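Local coordinates for protein acid phosphatase (Bacillus anthracis, PDB 2I34) that probably hydrolyses phosphate monoesters at acidic pH as a magnesium-dependent acid phosphatase of the HAD superfamily, at residues A[62-67]-A[118-123]. Residues are numbered along the deposited sequence; the frame is centred on the assembly and turned at random.
Sequences IVLDLD and VDIYYI. With MG (magnesium ion), chain C; WO4 (tungstate(VI)ion), chain D.
Leu-64 and Ile-120 form the tightest spot between two parallel strands: Leu-64 CD1 presses on Ile-120 CG2 at 3.5 Å, shorter than usual van der Waals contact, while that same CG2 lies over one face of the Tyr-122 ring, offset toward its rim. On the same side of the sheet Ile-62 lies alongside Ile-120, and Leu-66 CD2 reaches Tyr-122 CD1 at 3.6 Å. On the other side of the sheet, Val-63 CG1, anti to the backbone N (chi1 165°), meets Ile-123 CD1 at 3.8 Å. Four backbone hydrogen bonds join the strands: Ile-62 N to Asp-119 O, Tyr-121 N to Ile-62 O, Leu-64 N to Tyr-121 O and Ile-123 N to Leu-64 O (2.8 Å). The looser side is that of partly exposed Asp-119, OD2 hydrogen-bonded to His-172, and Tyr-121, stacked on His-150. Beyond Leu-64 the chain enters the probable active site, fitting the HAD DxDx(T/V) motif: Asp-65 OD2 and Asp-67 O bind magnesium with Asp-180, tungstate and two waters, and Asp-65 OD1 lies 2.5 Å from the tungsten, the place expected for the nucleophile. In the Rossmann-like parallel sheet, strand 172-179 flanks 59-64 and strand 151-154 flanks 119-125, with helices 31-54 and 106-115 packed over Ile-62 and Leu-64.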
loop_
_atom_site.group_PDB
_atom_site.type_symbol
_atom_site.label_atom_id
_atom_site.label_comp_id
_atom_site.label_asym_id
_atom_site.label_seq_id
_atom_site.Cartn_x
_atom_site.Cartn_y
_atom_site.Cartn_z
ATOM N N ILE A 62 -20.890 -2.806 -7.958
ATOM C CA ILE A 62 -19.518 -2.914 -7.472
ATOM C C ILE A 62 -19.492 -3.877 -6.291
ATOM O O ILE A 62 -20.497 -4.046 -5.596
ATOM C CB ILE A 62 -18.914 -1.562 -7.055
ATOM C CG1 ILE A 62 -19.706 -0.925 -5.902
ATOM C CG2 ILE A 62 -18.830 -0.632 -8.263
ATOM C CD1 ILE A 62 -18.992 0.220 -5.230
ATOM N N VAL A 63 -18.336 -4.507 -6.089
ATOM C CA VAL A 63 -18.124 -5.459 -5.010
ATOM C C VAL A 63 -16.944 -4.950 -4.171
ATOM O O VAL A 63 -15.900 -4.575 -4.711
ATOM C CB VAL A 63 -17.820 -6.886 -5.566
ATOM C CG1 VAL A 63 -17.246 -7.807 -4.513
ATOM C CG2 VAL A 63 -19.077 -7.508 -6.203
ATOM N N LEU A 64 -17.140 -4.932 -2.857
ATOM C CA LEU A 64 -16.079 -4.618 -1.921
ATOM C C LEU A 64 -15.992 -5.663 -0.831
ATOM O O LEU A 64 -17.014 -6.120 -0.293
ATOM C CB LEU A 64 -16.304 -3.258 -1.256
ATOM C CG LEU A 64 -16.660 -2.071 -2.162
ATOM C CD1 LEU A 64 -18.172 -1.876 -2.233
ATOM C CD2 LEU A 64 -15.937 -0.809 -1.680
ATOM N N ASP A 65 -14.753 -6.018 -0.509
ATOM C CA ASP A 65 -14.404 -6.622 0.767
ATOM C C ASP A 65 -14.700 -5.629 1.907
ATOM O O ASP A 65 -14.787 -4.422 1.656
ATOM C CB ASP A 65 -12.913 -6.944 0.764
ATOM C CG ASP A 65 -12.440 -7.458 2.079
ATOM O OD1 ASP A 65 -12.963 -8.510 2.495
ATOM O OD2 ASP A 65 -11.548 -6.821 2.707
ATOM N N LEU A 66 -14.848 -6.128 3.144
ATOM C CA LEU A 66 -15.013 -5.240 4.314
ATOM C C LEU A 66 -13.743 -4.943 5.123
ATOM O O LEU A 66 -13.311 -3.794 5.191
ATOM C CB LEU A 66 -16.124 -5.741 5.250
ATOM C CG LEU A 66 -17.545 -5.511 4.729
ATOM C CD1 LEU A 66 -18.584 -6.118 5.679
ATOM C CD2 LEU A 66 -17.810 -4.022 4.534
ATOM N N ASP A 67 -13.176 -5.963 5.757
ATOM C CA ASP A 67 -12.062 -5.771 6.693
ATOM C C ASP A 67 -10.803 -5.342 5.961
ATOM O O ASP A 67 -10.330 -6.028 5.058
ATOM C CB ASP A 67 -11.820 -7.039 7.530
ATOM C CG ASP A 67 -13.057 -7.449 8.314
ATOM O OD1 ASP A 67 -13.751 -6.556 8.844
ATOM O OD2 ASP A 67 -13.390 -8.646 8.344
ATOM N N VAL A 118 -26.089 2.710 -8.611
ATOM C CA VAL A 118 -25.315 1.478 -8.728
ATOM C C VAL A 118 -25.461 0.651 -7.439
ATOM O O VAL A 118 -25.244 1.172 -6.354
ATOM C CB VAL A 118 -23.817 1.800 -9.040
ATOM C CG1 VAL A 118 -22.964 0.532 -9.065
ATOM C CG2 VAL A 118 -23.705 2.532 -10.360
ATOM N N ASP A 119 -25.828 -0.627 -7.574
ATOM C CA ASP A 119 -25.826 -1.579 -6.449
ATOM C C ASP A 119 -24.421 -1.899 -5.923
ATOM O O ASP A 119 -23.469 -2.059 -6.692
ATOM C CB ASP A 119 -26.529 -2.890 -6.828
ATOM C CG ASP A 119 -28.034 -2.777 -6.811
ATOM O OD1 ASP A 119 -28.574 -1.972 -6.022
ATOM O OD2 ASP A 119 -28.688 -3.511 -7.577
ATOM N N ILE A 120 -24.319 -1.997 -4.600
ATOM C CA ILE A 120 -23.081 -2.302 -3.900
ATOM C C ILE A 120 -23.266 -3.628 -3.195
ATOM O O ILE A 120 -24.284 -3.840 -2.533
ATOM C CB ILE A 120 -22.798 -1.270 -2.796
ATOM C CG1 ILE A 120 -22.571 0.132 -3.386
ATOM C CG2 ILE A 120 -21.621 -1.709 -1.936
ATOM C CD1 ILE A 120 -22.978 1.258 -2.431
ATOM N N TYR A 121 -22.270 -4.504 -3.308
ATOM C CA TYR A 121 -22.256 -5.759 -2.537
ATOM C C TYR A 121 -20.984 -5.855 -1.723
ATOM O O TYR A 121 -19.871 -5.762 -2.259
ATOM C CB TYR A 121 -22.442 -6.982 -3.448
ATOM C CG TYR A 121 -23.790 -6.920 -4.105
ATOM C CD1 TYR A 121 -24.927 -7.400 -3.450
ATOM C CD2 TYR A 121 -23.954 -6.293 -5.342
ATOM C CE1 TYR A 121 -26.185 -7.288 -4.026
ATOM C CE2 TYR A 121 -25.222 -6.194 -5.941
ATOM C CZ TYR A 121 -26.328 -6.681 -5.268
ATOM O OH TYR A 121 -27.583 -6.564 -5.831
ATOM N N TYR A 122 -21.182 -6.009 -0.421
ATOM C CA TYR A 122 -20.104 -6.180 0.530
ATOM C C TYR A 122 -19.914 -7.680 0.698
ATOM O O TYR A 122 -20.683 -8.355 1.386
ATOM C CB TYR A 122 -20.448 -5.519 1.867
ATOM C CG TYR A 122 -20.847 -4.056 1.788
ATOM C CD1 TYR A 122 -19.874 -3.057 1.686
ATOM C CD2 TYR A 122 -22.184 -3.666 1.856
ATOM C CE1 TYR A 122 -20.216 -1.717 1.649
ATOM C CE2 TYR A 122 -22.549 -2.306 1.794
ATOM C CZ TYR A 122 -21.542 -1.332 1.698
ATOM O OH TYR A 122 -21.842 0.025 1.662
ATOM N N ILE A 123 -18.906 -8.200 0.015
ATOM C CA ILE A 123 -18.643 -9.615 0.032
ATOM C C ILE A 123 -17.446 -9.791 0.964
ATOM O O ILE A 123 -16.334 -9.423 0.610
ATOM C CB ILE A 123 -18.387 -10.170 -1.394
ATOM C CG1 ILE A 123 -19.632 -9.954 -2.246
ATOM C CG2 ILE A 123 -18.036 -11.658 -1.343
ATOM C CD1 ILE A 123 -19.584 -10.620 -3.647
HETATM MG MG MG C . -9.976 -7.630 3.719
HETATM W W WO4 D . -12.860 -9.656 4.681
HETATM O O1 WO4 D . -12.796 -10.693 6.428
HETATM O O2 WO4 D . -11.071 -8.703 4.568
HETATM O O3 WO4 D . -14.405 -8.458 5.093
HETATM O O4 WO4 D . -13.203 -11.105 3.313
HETATM O O HOH W 1 -8.451 -8.488 4.924
HETATM O O HOH W 2 -9.753 -9.130 2.263
#